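Local coordinates for protein diaminopimelate decarboxylase (Methanocaldococcus jannaschii, PDB 1TWI) that catalyses the pyridoxal-phosphate-dependent decarboxylation of meso-diaminopimelate to L-lysine, the last step of lysine biosynthesis, at residues V103-I108 and I124-R129; T152-F157 and Y201-G206. All coordinates share one frame; numbering follows the deposited sequence.

In the fold
Both contacts belong to the parallel TIM-type barrel of the pyridoxal-binding domain, and their centres lie about 13 Å apart. Along the chain both segments of contact 1 precede those of contact 2. Contact 1 joins the two turns that lead into the neighbouring parallel strands 108-110 and 130-133, the second after helix 117-125. Contact 2 pairs strand 153-160, next in the barrel after 130-133, with strand 202-208. They meet at Asn154, whose CB is 3.0 Å from Arg129 O. Both thus lie at the beginnings of neighbouring barrel strands and build one arc of the wall around the cofactor without touching it: PLP is about 12 Å from the Ile108 side chain and about 11 Å from that of Ala156.

Contact 1: residues V103-I108 and I124-R129; sequences VPSKKI and IEANIR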
ATOM      1  N   VAL A 103      -4.683  13.310 -24.316  1.00 14.35           N
ATOM      2  CA  VAL A 103      -3.243  13.396 -24.603  1.00 11.39           C
ATOM      3  C   VAL A 103      -3.075  12.841 -26.029  1.00 13.08           C
ATOM      4  O   VAL A 103      -3.552  11.760 -26.345  1.00 13.00           O
ATOM      5  CB  VAL A 103      -2.393  12.478 -23.671  1.00 11.45           C
ATOM      6  CG1 VAL A 103      -0.912  12.587 -24.041  1.00  9.97           C
ATOM      7  CG2 VAL A 103      -2.585  12.892 -22.198  1.00 10.17           C
ATOM      8  N   PRO A 104      -2.449  13.602 -26.928  1.00 13.28           N
ATOM      9  CA  PRO A 104      -2.217  13.162 -28.319  1.00 14.17           C
ATOM     10  C   PRO A 104      -1.439  11.800 -28.326  1.00 13.79           C
ATOM     11  O   PRO A 104      -0.468  11.600 -27.567  1.00 12.31           O
ATOM     12  CB  PRO A 104      -1.335  14.282 -28.885  1.00 16.85           C
ATOM     13  CG  PRO A 104      -1.641  15.502 -28.039  1.00 15.69           C
ATOM     14  CD  PRO A 104      -1.949  14.964 -26.670  1.00 14.53           C
ATOM     15  N   SER A 105      -1.843  10.873 -29.171  1.00 12.89           N
ATOM     16  CA  SER A 105      -1.187   9.597 -29.227  1.00 14.27           C
ATOM     17  C   SER A 105       0.314   9.677 -29.513  1.00 14.48           C
ATOM     18  O   SER A 105       1.074   8.883 -29.004  1.00 14.21           O
ATOM     19  CB  SER A 105      -1.882   8.732 -30.285  1.00 18.48           C
ATOM     20  OG  SER A 105      -3.040   8.197 -29.665  1.00 26.25           O
ATOM     21  N   LYS A 106       0.754  10.649 -30.293  1.00 13.94           N
ATOM     22  CA  LYS A 106       2.172  10.738 -30.562  1.00 16.31           C
ATOM     23  C   LYS A 106       2.951  11.248 -29.374  1.00 14.88           C
ATOM     24  O   LYS A 106       4.149  11.426 -29.508  1.00 14.96           O
ATOM     25  CB  LYS A 106       2.467  11.640 -31.772  1.00 19.73           C
ATOM     26  CG  LYS A 106       2.364  10.941 -33.117  1.00 26.82           C
ATOM     27  CD  LYS A 106       2.922   9.476 -33.123  1.00 30.79           C
ATOM     28  CE  LYS A 106       1.759   8.497 -32.953  1.00 27.29           C
ATOM     29  NZ  LYS A 106       2.240   7.110 -33.015  1.00 34.82           N
ATOM     30  N   LYS A 107       2.285  11.560 -28.257  1.00 14.31           N
ATOM     31  CA  LYS A 107       3.014  11.976 -27.053  1.00 13.51           C
ATOM     32  C   LYS A 107       2.797  10.925 -25.958  1.00 11.50           C
ATOM     33  O   LYS A 107       2.940  11.216 -24.787  1.00 11.01           O
ATOM     34  CB  LYS A 107       2.527  13.341 -26.528  1.00 12.37           C
ATOM     35  CG  LYS A 107       2.847  14.501 -27.479  1.00 14.65           C
ATOM     36  CD  LYS A 107       2.326  15.857 -26.895  1.00 14.05           C
ATOM     37  CE  LYS A 107       2.843  17.086 -27.710  1.00 16.63           C
ATOM     38  NZ  LYS A 107       2.335  18.370 -27.111  1.00 18.77           N
ATOM     39  N   ILE A 108       2.420   9.720 -26.350  1.00  9.92           N
ATOM     40  CA  ILE A 108       2.219   8.662 -25.357  1.00  8.59           C
ATOM     41  C   ILE A 108       3.249   7.545 -25.539  1.00  9.52           C
ATOM     42  O   ILE A 108       3.371   7.012 -26.656  1.00  9.41           O
ATOM     43  CB  ILE A 108       0.783   8.065 -25.475  1.00  7.36           C
ATOM     44  CG1 ILE A 108      -0.259   9.147 -25.099  1.00  8.98           C
ATOM     45  CG2 ILE A 108       0.598   6.898 -24.456  1.00  8.09           C
ATOM     46  CD1 ILE A 108      -1.755   8.686 -25.285  1.00  9.71           C
ATOM     47  N   ILE A 124      -1.789  -0.466 -29.825  1.00 12.42           N
ATOM     48  CA  ILE A 124      -1.713  -0.441 -31.280  1.00 13.18           C
ATOM     49  C   ILE A 124      -2.935   0.271 -31.834  1.00 13.63           C
ATOM     50  O   ILE A 124      -2.810   1.140 -32.707  1.00 13.53           O
ATOM     51  CB  ILE A 124      -1.565  -1.863 -31.863  1.00 13.99           C
ATOM     52  CG1 ILE A 124      -0.189  -2.442 -31.443  1.00 15.46           C
ATOM     53  CG2 ILE A 124      -1.777  -1.804 -33.366  1.00 13.16           C
ATOM     54  CD1 ILE A 124       0.062  -3.945 -31.824  1.00 15.12           C
ATOM     55  N   GLU A 125      -4.105  -0.042 -31.302  1.00 14.93           N
ATOM     56  CA  GLU A 125      -5.346   0.618 -31.751  1.00 17.34           C
ATOM     57  C   GLU A 125      -5.304   2.148 -31.467  1.00 18.79           C
ATOM     58  O   GLU A 125      -5.833   2.962 -32.242  1.00 18.94           O
ATOM     59  CB  GLU A 125      -6.551   0.017 -31.016  1.00 18.75           C
ATOM     60  CG  GLU A 125      -6.987  -1.400 -31.458  1.00 23.95           C
ATOM     61  CD  GLU A 125      -7.496  -1.472 -32.906  1.00 26.23           C
ATOM     62  OE1 GLU A 125      -8.085  -0.499 -33.392  1.00 28.16           O
ATOM     63  OE2 GLU A 125      -7.318  -2.514 -33.550  1.00 31.57           O
ATOM     64  N   ALA A 126      -4.678   2.539 -30.364  1.00 18.72           N
ATOM     65  CA  ALA A 126      -4.568   3.964 -30.032  1.00 19.24           C
ATOM     66  C   ALA A 126      -3.393   4.624 -30.750  1.00 20.51           C
ATOM     67  O   ALA A 126      -3.209   5.830 -30.609  1.00 21.87           O
ATOM     68  CB  ALA A 126      -4.391   4.159 -28.544  1.00 18.18           C
ATOM     69  N   ASN A 127      -2.591   3.841 -31.462  1.00 20.33           N
ATOM     70  CA  ASN A 127      -1.427   4.329 -32.241  1.00 21.26           C
ATOM     71  C   ASN A 127      -0.481   5.211 -31.395  1.00 20.00           C
ATOM     72  O   ASN A 127      -0.109   6.353 -31.783  1.00 18.45           O
ATOM     73  CB  ASN A 127      -1.942   5.088 -33.496  1.00 24.85           C
ATOM     74  CG  ASN A 127      -0.823   5.461 -34.499  1.00 27.61           C
ATOM     75  OD1 ASN A 127       0.143   4.697 -34.762  1.00 29.28           O
ATOM     76  ND2 ASN A 127      -0.971   6.636 -35.079  1.00 31.29           N
ATOM     77  N   ILE A 128      -0.094   4.674 -30.237  1.00 17.08           N
ATOM     78  CA  ILE A 128       0.785   5.398 -29.337  1.00 13.94           C
ATOM     79  C   ILE A 128       2.131   5.608 -30.032  1.00 15.20           C
ATOM     80  O   ILE A 128       2.507   4.867 -30.970  1.00 16.85           O
ATOM     81  CB  ILE A 128       0.980   4.623 -28.021  1.00 12.94           C
ATOM     82  CG1 ILE A 128       1.478   3.192 -28.287  1.00 12.96           C
ATOM     83  CG2 ILE A 128      -0.344   4.583 -27.234  1.00  8.91           C
ATOM     84  CD1 ILE A 128       1.807   2.425 -26.938  1.00 13.87           C
ATOM     85  N   ARG A 129       2.851   6.619 -29.601  1.00 12.51           N
ATOM     86  CA  ARG A 129       4.184   6.903 -30.155  1.00 13.52           C
ATOM     87  C   ARG A 129       5.122   5.663 -30.096  1.00 14.11           C
ATOM     88  O   ARG A 129       5.866   5.364 -31.035  1.00 14.00           O
ATOM     89  CB  ARG A 129       4.822   8.040 -29.352  1.00 14.41           C
ATOM     90  CG  ARG A 129       6.070   8.622 -30.079  1.00 14.34           C
ATOM     91  CD  ARG A 129       6.877   9.600 -29.133  1.00 13.55           C
ATOM     92  NE  ARG A 129       7.994  10.151 -29.901  1.00 10.83           N
ATOM     93  CZ  ARG A 129       7.911  11.177 -30.749  1.00 16.56           C
ATOM     94  NH1 ARG A 129       8.998  11.571 -31.421  1.00 14.05           N
ATOM     95  NH2 ARG A 129       6.764  11.850 -30.899  1.00 14.52           N
TER
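The short 3-10 turn of 103-108 comes against the chain leaving helix 117-125, with CA atoms 4.6 Å apart at Ser105 and Ile128, and Arg129 N gives a weak hydrogen bond to Ser105 O. The helix ends in a Schellman motif in which Asn127 takes positive phi. Ser105 OG donates to Ala126 O at 2.6 Å, nearly in line with the carbonyl (C=O...O angle 164°), and is also hydrogen-bonded to Lys99 NZ. Lys106 starts away from the partner, but bends at chi2 and chi3 (98°) bring its ammonium back: NZ donates a hydrogen bond to Asn127 O (2.8 Å) from above the carbonyl plane, and a weak one to Ile128 O. Arg129 runs the other way with a straight chain, and its NH2 meets Lys106 O at 3.0 Å in the plane of both groups, with an N-H...O angle of 167°; its NE forms a salt bridge with Asp244. CG2 of Ile108 packs on CG2 of Ile128 at 3.7 Å. Three successive carbonyls, Ala126 to Ile128, thus receive a hydroxyl and an ammonium where the chain leaves the helix; positive charge near a helix C-terminus is probably favourable, while Arg129 ties the turn to Asp244.

Contact 2: residues T152-F157 and Y201-G206; sequences TANVAF and YVNVVG
Val155 packs against Val202 at the apolar centre, its CG2 3.8 Å from Val202 CB, where two parallel strands of the TIM-type barrel, 153-160 and 202-208, lie side by side. Chi1 sets that methyl between the backbone N and carbonyl carbon of Val155, turned to its neighbour. Ala153 and Val204 share this face, which helices 136-149 and 188-198 cover. Further along, the side chains of Phe157 and Val204 cross roughly at right angles, Phe157 CE1 4.0 Å from Val204 CG1, and the ring packs on Ile193 and Ala196 of helix 188-198.

The backbones are held by five hydrogen bonds in parallel register, Ala153 facing Val202 and Val155 facing Val204. Val155 turns both its N-H and its C=O to strand 202-208: its N donates to Asn203 O and its O accepts from Val205 N, each bond 2.8 Å long and nearly straight. The strand directions diverge by 39°, and the last bond, Phe157 N to Gly206 O, is more bent (N-H...O 137°); the buried N of Gly206 finds no partner in the model.

On the opposite face, Asn154 and Asn203 extend alongside each other in the same direction, with amide planes 70° apart. Beyond them, at the exposed start of the pair, Thr152 CG2 rests against the backbone at Val202, 3.7 Å from both Tyr201 O and Val202 C.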
ATOM      1  N   THR A 152       1.382  -1.957 -37.939  1.00 21.17           N
ATOM      2  CA  THR A 152       2.811  -1.938 -37.637  1.00 20.91           C
ATOM      3  C   THR A 152       2.977  -1.186 -36.295  1.00 21.50           C
ATOM      4  O   THR A 152       2.604  -0.019 -36.224  1.00 21.04           O
ATOM      5  CB  THR A 152       3.619  -1.194 -38.725  1.00 23.12           C
ATOM      6  OG1 THR A 152       3.470  -1.892 -39.970  1.00 20.90           O
ATOM      7  CG2 THR A 152       5.158  -1.201 -38.374  1.00 19.95           C
ATOM      8  N   ALA A 153       3.497  -1.837 -35.237  1.00 18.67           N
ATOM      9  CA  ALA A 153       3.681  -1.155 -33.933  1.00 17.94           C
ATOM     10  C   ALA A 153       5.013  -0.393 -33.878  1.00 17.25           C
ATOM     11  O   ALA A 153       6.021  -0.862 -34.392  1.00 17.52           O
ATOM     12  CB  ALA A 153       3.673  -2.188 -32.783  1.00 16.89           C
ATOM     13  N   ASN A 154       5.015   0.769 -33.243  1.00 16.92           N
ATOM     14  CA  ASN A 154       6.235   1.542 -33.078  1.00 16.53           C
ATOM     15  C   ASN A 154       6.915   0.994 -31.835  1.00 15.30           C
ATOM     16  O   ASN A 154       6.252   0.868 -30.809  1.00 15.75           O
ATOM     17  CB  ASN A 154       5.855   3.016 -32.868  1.00 16.51           C
ATOM     18  CG  ASN A 154       5.230   3.602 -34.125  1.00 19.43           C
ATOM     19  OD1 ASN A 154       5.763   3.397 -35.206  1.00 18.49           O
ATOM     20  ND2 ASN A 154       4.089   4.298 -33.991  1.00 22.55           N
ATOM     21  N   VAL A 155       8.202   0.633 -31.918  1.00 14.57           N
ATOM     22  CA  VAL A 155       8.891   0.119 -30.740  1.00 11.87           C
ATOM     23  C   VAL A 155      10.180   0.870 -30.428  1.00 12.78           C
ATOM     24  O   VAL A 155      10.962   1.155 -31.335  1.00 11.11           O
ATOM     25  CB  VAL A 155       9.237  -1.426 -30.806  1.00 11.81           C
ATOM     26  CG1 VAL A 155       7.877  -2.307 -30.671  1.00 10.00           C
ATOM     27  CG2 VAL A 155       9.959  -1.770 -32.121  1.00 11.41           C
ATOM     28  N   ALA A 156      10.325   1.225 -29.139  1.00 12.64           N
ATOM     29  CA  ALA A 156      11.530   1.835 -28.596  1.00 12.55           C
ATOM     30  C   ALA A 156      12.050   0.691 -27.683  1.00 12.30           C
ATOM     31  O   ALA A 156      11.348  -0.304 -27.454  1.00 11.72           O
ATOM     32  CB  ALA A 156      11.167   3.104 -27.766  1.00 12.25           C
ATOM     33  N   PHE A 157      13.277   0.783 -27.186  1.00 10.35           N
ATOM     34  CA  PHE A 157      13.800  -0.286 -26.373  1.00 10.33           C
ATOM     35  C   PHE A 157      14.324   0.254 -25.082  1.00 11.49           C
ATOM     36  O   PHE A 157      15.139   1.189 -25.084  1.00 11.36           O
ATOM     37  CB  PHE A 157      14.944  -1.006 -27.164  1.00 12.02           C
ATOM     38  CG  PHE A 157      14.449  -1.685 -28.394  1.00 11.62           C
ATOM     39  CD1 PHE A 157      14.118  -0.950 -29.528  1.00 11.98           C
ATOM     40  CD2 PHE A 157      14.150  -3.038 -28.352  1.00 12.21           C
ATOM     41  CE1 PHE A 157      13.466  -1.565 -30.617  1.00 11.37           C
ATOM     42  CE2 PHE A 157      13.494  -3.666 -29.439  1.00 13.52           C
ATOM     43  CZ  PHE A 157      13.157  -2.943 -30.548  1.00 12.58           C
ATOM     44  N   TYR A 201       6.428  -6.508 -38.623  1.00 18.41           N
ATOM     45  CA  TYR A 201       5.341  -5.691 -38.094  1.00 17.26           C
ATOM     46  C   TYR A 201       5.692  -4.701 -37.002  1.00 16.11           C
ATOM     47  O   TYR A 201       4.816  -4.275 -36.282  1.00 15.53           O
ATOM     48  CB  TYR A 201       4.165  -6.608 -37.624  1.00 18.74           C
ATOM     49  CG  TYR A 201       3.736  -7.592 -38.707  1.00 21.77           C
ATOM     50  CD1 TYR A 201       4.442  -8.764 -38.911  1.00 22.84           C
ATOM     51  CD2 TYR A 201       2.707  -7.279 -39.595  1.00 22.77           C
ATOM     52  CE1 TYR A 201       4.140  -9.605 -39.991  1.00 27.12           C
ATOM     53  CE2 TYR A 201       2.393  -8.114 -40.668  1.00 26.20           C
ATOM     54  CZ  TYR A 201       3.119  -9.267 -40.857  1.00 26.42           C
ATOM     55  OH  TYR A 201       2.849 -10.128 -41.918  1.00 30.93           O
ATOM     56  N   VAL A 202       6.964  -4.332 -36.877  1.00 16.72           N
ATOM     57  CA  VAL A 202       7.329  -3.333 -35.852  1.00 16.27           C
ATOM     58  C   VAL A 202       8.241  -2.359 -36.586  1.00 16.95           C
ATOM     59  O   VAL A 202       8.852  -2.715 -37.597  1.00 17.44           O
ATOM     60  CB  VAL A 202       8.063  -3.941 -34.581  1.00 15.09           C
ATOM     61  CG1 VAL A 202       7.158  -5.012 -33.890  1.00 13.21           C
ATOM     62  CG2 VAL A 202       9.443  -4.571 -34.975  1.00 14.56           C
ATOM     63  N   ASN A 203       8.303  -1.148 -36.050  1.00 17.38           N
ATOM     64  CA  ASN A 203       9.066  -0.047 -36.562  1.00 17.19           C
ATOM     65  C   ASN A 203       9.894   0.490 -35.388  1.00 17.06           C
ATOM     66  O   ASN A 203       9.318   1.016 -34.416  1.00 16.42           O
ATOM     67  CB  ASN A 203       8.076   1.015 -37.066  1.00 19.94           C
ATOM     68  CG  ASN A 203       8.740   2.310 -37.450  1.00 21.63           C
ATOM     69  OD1 ASN A 203       8.372   3.380 -36.926  1.00 25.65           O
ATOM     70  ND2 ASN A 203       9.687   2.246 -38.351  1.00 21.28           N
ATOM     71  N   VAL A 204      11.221   0.352 -35.502  1.00 16.17           N
ATOM     72  CA  VAL A 204      12.201   0.782 -34.482  1.00 16.73           C
ATOM     73  C   VAL A 204      12.281   2.289 -34.451  1.00 14.93           C
ATOM     74  O   VAL A 204      12.709   2.883 -35.449  1.00 16.60           O
ATOM     75  CB  VAL A 204      13.625   0.204 -34.805  1.00 16.02           C
ATOM     76  CG1 VAL A 204      14.650   0.707 -33.746  1.00 16.48           C
ATOM     77  CG2 VAL A 204      13.586  -1.342 -34.750  1.00 18.80           C
ATOM     78  N   VAL A 205      11.899   2.917 -33.338  1.00 14.83           N
ATOM     79  CA  VAL A 205      11.924   4.390 -33.247  1.00 13.31           C
ATOM     80  C   VAL A 205      12.772   5.003 -32.083  1.00 14.39           C
ATOM     81  O   VAL A 205      12.909   6.213 -32.012  1.00 13.93           O
ATOM     82  CB  VAL A 205      10.492   5.032 -33.061  1.00 13.82           C
ATOM     83  CG1 VAL A 205       9.595   4.787 -34.282  1.00 14.28           C
ATOM     84  CG2 VAL A 205       9.853   4.508 -31.771  1.00 12.78           C
ATOM     85  N   GLY A 206      13.323   4.210 -31.176  1.00 13.10           N
ATOM     86  CA  GLY A 206      14.120   4.850 -30.136  1.00 13.59           C
ATOM     87  C   GLY A 206      14.670   3.937 -29.071  1.00 12.53           C
ATOM     88  O   GLY A 206      14.495   2.694 -29.133  1.00 12.79           O
TER